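Local coordinates for ABC transporter substrate-binding protein (Staphylococcus aureus subsp. aureus NCTC 8325, PDB 3UN6) that binds zinc and probably serves as the ligand-binding component of an ABC-type import system, at residues A90-Q102 with I142-E154. Numbering follows the deposited sequence.
Sequences ASTLIELAMKSKQ and IPHRYSTHYLLLE. With PO4 (phosphate ion), chain E; PO4 (phosphate ion), chain F.
A buried carboxylate, that of E95, reaches across to the first turn of helix 148-159 and meets it both directly and through a water: water 1 donates to E95 OE1 at 2.8 Å and accepts from T148 N. T148 OG1 lies 2.7 Å from E95 OE2, but its single proton can also go to Y219 O, its stronger partner. The bend of E95 at chi2 (82°) turns the carboxylate toward this helix start, where the positive end of the helix dipole would probably favour the charged form. S147 caps the same end, its OG accepting from Y150 N. L96 CD1 sits over one face of the H144 imidazole, 3.7 Å from the ring centroid, a CH-pi contact. Both ring nitrogens are engaged in the ring plane: ND1 accepts from Y146 N (172°), and NE2 donates to O2 of the chain F phosphate, probably from the crystallisation liquor. The Y146 ring lies between R145 CG and K99, with K99 CG 3.8 Å from Y146 CE2. L93, close to the bound zinc, sets CD1 against H144 CB and CD2 at the H149 ring edge. The contact joins the two lobes of a periplasmic-binding-protein-like fold, the sheets of strands 89-93 and 138-142, with helices 75-83 and 288-300 alongside.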
# COMPACT_ATOMS: atom_id res chain seq x y z
N ALA A 90 9.38 -3.33 6.23
CA ALA A 90 8.79 -3.26 4.92
C ALA A 90 7.61 -2.31 4.84
O ALA A 90 6.98 -2.01 5.86
CB ALA A 90 8.29 -4.66 4.54
N SER A 91 7.34 -1.81 3.63
CA SER A 91 6.09 -1.07 3.36
C SER A 91 5.17 -2.19 2.86
O SER A 91 5.51 -2.87 1.90
CB SER A 91 6.27 0.01 2.29
OG SER A 91 5.08 0.73 2.11
N THR A 92 4.03 -2.39 3.51
CA THR A 92 3.18 -3.55 3.19
C THR A 92 1.69 -3.32 3.43
O THR A 92 1.29 -2.39 4.14
CB THR A 92 3.66 -4.81 4.02
OG1 THR A 92 3.01 -6.01 3.56
CG2 THR A 92 3.39 -4.63 5.50
N LEU A 93 0.88 -4.16 2.81
CA LEU A 93 -0.57 -4.10 2.99
C LEU A 93 -0.87 -4.24 4.50
O LEU A 93 -0.35 -5.15 5.17
CB LEU A 93 -1.25 -5.24 2.25
CG LEU A 93 -0.98 -5.31 0.74
CD1 LEU A 93 -1.64 -6.56 0.20
CD2 LEU A 93 -1.46 -4.03 0.02
N ILE A 94 -1.71 -3.34 5.03
CA ILE A 94 -1.98 -3.34 6.47
C ILE A 94 -2.73 -4.60 6.92
O ILE A 94 -2.47 -5.10 8.01
CB ILE A 94 -2.69 -2.00 6.93
CG1 ILE A 94 -2.71 -1.91 8.46
CG2 ILE A 94 -4.09 -1.85 6.33
CD1 ILE A 94 -3.43 -0.66 9.02
N GLU A 95 -3.62 -5.14 6.07
CA GLU A 95 -4.41 -6.31 6.44
C GLU A 95 -3.53 -7.54 6.47
O GLU A 95 -3.70 -8.38 7.33
CB GLU A 95 -5.61 -6.56 5.50
CG GLU A 95 -6.72 -5.45 5.51
CD GLU A 95 -6.42 -4.22 4.64
OE1 GLU A 95 -5.33 -4.15 4.01
OE2 GLU A 95 -7.29 -3.31 4.56
N LEU A 96 -2.60 -7.61 5.53
CA LEU A 96 -1.64 -8.72 5.39
C LEU A 96 -0.73 -8.78 6.61
O LEU A 96 -0.47 -9.85 7.18
CB LEU A 96 -0.81 -8.53 4.11
CG LEU A 96 0.17 -9.63 3.71
CD1 LEU A 96 -0.49 -11.02 3.69
CD2 LEU A 96 0.82 -9.28 2.35
N ALA A 97 -0.24 -7.61 7.00
CA ALA A 97 0.58 -7.45 8.21
C ALA A 97 -0.24 -7.79 9.49
O ALA A 97 0.25 -8.42 10.41
CB ALA A 97 1.14 -6.02 8.27
N MSE A 98 -1.51 -7.38 9.54
CA MSE A 98 -2.39 -7.69 10.68
C MSE A 98 -2.62 -9.21 10.81
O MSE A 98 -2.63 -9.75 11.91
CB MSE A 98 -3.75 -7.00 10.50
CG MSE A 98 -3.74 -5.50 10.74
SE MSE A 98 -5.27 -4.54 9.98
CE MSE A 98 -6.66 -5.41 11.02
N LYS A 99 -2.83 -9.89 9.69
CA LYS A 99 -3.04 -11.33 9.67
C LYS A 99 -1.78 -12.03 10.15
O LYS A 99 -1.84 -12.91 11.00
CB LYS A 99 -3.39 -11.79 8.26
CG LYS A 99 -3.45 -13.29 8.08
CD LYS A 99 -4.54 -13.92 8.90
CE LYS A 99 -4.57 -15.43 8.67
NZ LYS A 99 -5.54 -16.14 9.55
N SER A 100 -0.63 -11.62 9.62
CA SER A 100 0.64 -12.17 10.02
C SER A 100 0.80 -11.95 11.53
O SER A 100 1.21 -12.85 12.27
CB SER A 100 1.77 -11.51 9.23
OG SER A 100 3.00 -12.15 9.51
N LYS A 101 0.43 -10.76 12.01
CA LYS A 101 0.49 -10.48 13.45
C LYS A 101 -0.44 -11.43 14.23
O LYS A 101 -0.05 -11.98 15.26
CB LYS A 101 0.08 -9.03 13.73
CG LYS A 101 0.30 -8.58 15.17
CD LYS A 101 1.81 -8.41 15.38
CE LYS A 101 2.20 -8.18 16.79
NZ LYS A 101 3.68 -8.19 16.91
N GLN A 102 -1.67 -11.63 13.75
CA GLN A 102 -2.60 -12.55 14.39
C GLN A 102 -2.01 -13.96 14.42
O GLN A 102 -2.33 -14.74 15.30
CB GLN A 102 -3.97 -12.53 13.67
CG GLN A 102 -5.03 -13.55 14.17
CD GLN A 102 -5.13 -14.88 13.36
OE1 GLN A 102 -4.81 -14.94 12.17
NE2 GLN A 102 -5.63 -15.91 14.01
N ILE A 142 -7.06 -8.76 -7.51
CA ILE A 142 -6.67 -8.01 -6.29
C ILE A 142 -5.23 -8.42 -5.97
O ILE A 142 -4.78 -9.49 -6.39
CB ILE A 142 -7.64 -8.25 -5.06
CG1 ILE A 142 -7.83 -9.76 -4.80
CG2 ILE A 142 -8.97 -7.57 -5.33
CD1 ILE A 142 -8.60 -10.13 -3.51
N PRO A 143 -4.49 -7.57 -5.25
CA PRO A 143 -3.09 -7.94 -4.97
C PRO A 143 -2.89 -9.08 -3.94
O PRO A 143 -1.88 -9.78 -3.97
CB PRO A 143 -2.46 -6.63 -4.47
CG PRO A 143 -3.50 -5.58 -4.64
CD PRO A 143 -4.82 -6.24 -4.76
N HIS A 144 -3.86 -9.25 -3.06
CA HIS A 144 -3.85 -10.28 -2.04
C HIS A 144 -5.26 -10.33 -1.44
O HIS A 144 -5.97 -9.32 -1.44
CB HIS A 144 -2.84 -9.95 -0.92
CG HIS A 144 -2.45 -11.13 -0.09
ND1 HIS A 144 -3.21 -11.61 0.95
CD2 HIS A 144 -1.38 -11.95 -0.18
CE1 HIS A 144 -2.62 -12.67 1.47
NE2 HIS A 144 -1.51 -12.90 0.80
N ARG A 145 -5.68 -11.48 -0.94
CA ARG A 145 -6.99 -11.56 -0.28
C ARG A 145 -7.09 -10.62 0.95
O ARG A 145 -8.15 -10.12 1.27
CB ARG A 145 -7.33 -12.99 0.11
CG ARG A 145 -6.34 -13.68 1.02
CD ARG A 145 -6.65 -15.17 1.00
NE ARG A 145 -5.77 -15.96 1.83
CZ ARG A 145 -4.54 -16.33 1.49
NH1 ARG A 145 -3.98 -15.94 0.35
NH2 ARG A 145 -3.85 -17.08 2.33
N TYR A 146 -5.98 -10.40 1.64
CA TYR A 146 -5.96 -9.50 2.80
C TYR A 146 -5.45 -8.17 2.31
O TYR A 146 -4.26 -7.85 2.42
CB TYR A 146 -5.10 -10.07 3.94
CG TYR A 146 -5.51 -11.50 4.29
CD1 TYR A 146 -6.83 -11.80 4.63
CD2 TYR A 146 -4.58 -12.54 4.32
CE1 TYR A 146 -7.21 -13.10 4.95
CE2 TYR A 146 -4.96 -13.84 4.63
CZ TYR A 146 -6.28 -14.10 4.95
OH TYR A 146 -6.67 -15.38 5.26
N SER A 147 -6.37 -7.39 1.76
CA SER A 147 -6.02 -6.10 1.20
C SER A 147 -7.17 -5.14 1.27
O SER A 147 -8.31 -5.55 1.32
CB SER A 147 -5.57 -6.26 -0.25
OG SER A 147 -6.63 -6.68 -1.13
N THR A 148 -6.84 -3.86 1.31
CA THR A 148 -7.83 -2.78 1.26
C THR A 148 -8.56 -2.81 -0.10
O THR A 148 -9.68 -2.37 -0.23
CB THR A 148 -7.12 -1.44 1.48
OG1 THR A 148 -6.65 -1.40 2.83
CG2 THR A 148 -8.05 -0.19 1.23
N HIS A 149 -7.89 -3.36 -1.11
CA HIS A 149 -8.45 -3.50 -2.45
C HIS A 149 -9.67 -4.40 -2.44
O HIS A 149 -10.69 -4.05 -3.03
CB HIS A 149 -7.36 -4.01 -3.39
CG HIS A 149 -6.11 -3.21 -3.28
ND1 HIS A 149 -5.08 -3.56 -2.43
CD2 HIS A 149 -5.78 -2.00 -3.81
CE1 HIS A 149 -4.14 -2.63 -2.49
NE2 HIS A 149 -4.54 -1.68 -3.32
N TYR A 150 -9.57 -5.55 -1.76
CA TYR A 150 -10.73 -6.43 -1.58
C TYR A 150 -11.88 -5.66 -0.89
O TYR A 150 -13.03 -5.75 -1.29
CB TYR A 150 -10.37 -7.65 -0.71
CG TYR A 150 -11.56 -8.48 -0.27
CD1 TYR A 150 -12.09 -8.38 1.02
CD2 TYR A 150 -12.18 -9.36 -1.16
CE1 TYR A 150 -13.18 -9.16 1.40
CE2 TYR A 150 -13.24 -10.12 -0.78
CZ TYR A 150 -13.75 -10.02 0.49
OH TYR A 150 -14.82 -10.80 0.81
N LEU A 151 -11.55 -4.91 0.15
CA LEU A 151 -12.55 -4.15 0.89
C LEU A 151 -13.19 -3.06 0.04
O LEU A 151 -14.39 -2.85 0.09
CB LEU A 151 -11.94 -3.52 2.16
CG LEU A 151 -11.30 -4.54 3.11
CD1 LEU A 151 -10.61 -3.81 4.29
CD2 LEU A 151 -12.32 -5.57 3.62
N LEU A 152 -12.38 -2.36 -0.75
CA LEU A 152 -12.89 -1.31 -1.63
C LEU A 152 -13.88 -1.88 -2.63
O LEU A 152 -14.96 -1.31 -2.86
CB LEU A 152 -11.73 -0.61 -2.36
CG LEU A 152 -10.88 0.39 -1.58
CD1 LEU A 152 -9.57 0.69 -2.32
CD2 LEU A 152 -11.68 1.67 -1.33
N LEU A 153 -13.51 -3.02 -3.21
CA LEU A 153 -14.36 -3.65 -4.20
C LEU A 153 -15.66 -4.15 -3.62
O LEU A 153 -16.71 -3.99 -4.24
CB LEU A 153 -13.60 -4.75 -4.93
CG LEU A 153 -12.65 -4.30 -6.04
CD1 LEU A 153 -11.70 -5.51 -6.42
CD2 LEU A 153 -13.44 -3.83 -7.24
N GLU A 154 -15.61 -4.72 -2.42
CA GLU A 154 -16.82 -5.18 -1.76
C GLU A 154 -17.72 -4.01 -1.37
O GLU A 154 -18.95 -4.14 -1.37
CB GLU A 154 -16.47 -6.02 -0.52
CG GLU A 154 -16.09 -7.41 -0.87
CD GLU A 154 -17.25 -8.20 -1.41
OE1 GLU A 154 -18.13 -8.56 -0.60
OE2 GLU A 154 -17.28 -8.48 -2.62
P PO4 E . -5.37 -18.45 5.64
O1 PO4 E . -5.22 -19.69 4.79
O2 PO4 E . -5.29 -17.23 4.76
O3 PO4 E . -6.72 -18.48 6.32
O4 PO4 E . -4.28 -18.37 6.68
P PO4 F . -0.41 -16.27 0.67
O1 PO4 F . -1.26 -15.98 -0.54
O2 PO4 F . -0.02 -14.99 1.37
O3 PO4 F . -1.21 -17.08 1.66
O4 PO4 F . 0.79 -17.06 0.24
O HOH W 1 -4.17 -3.10 1.73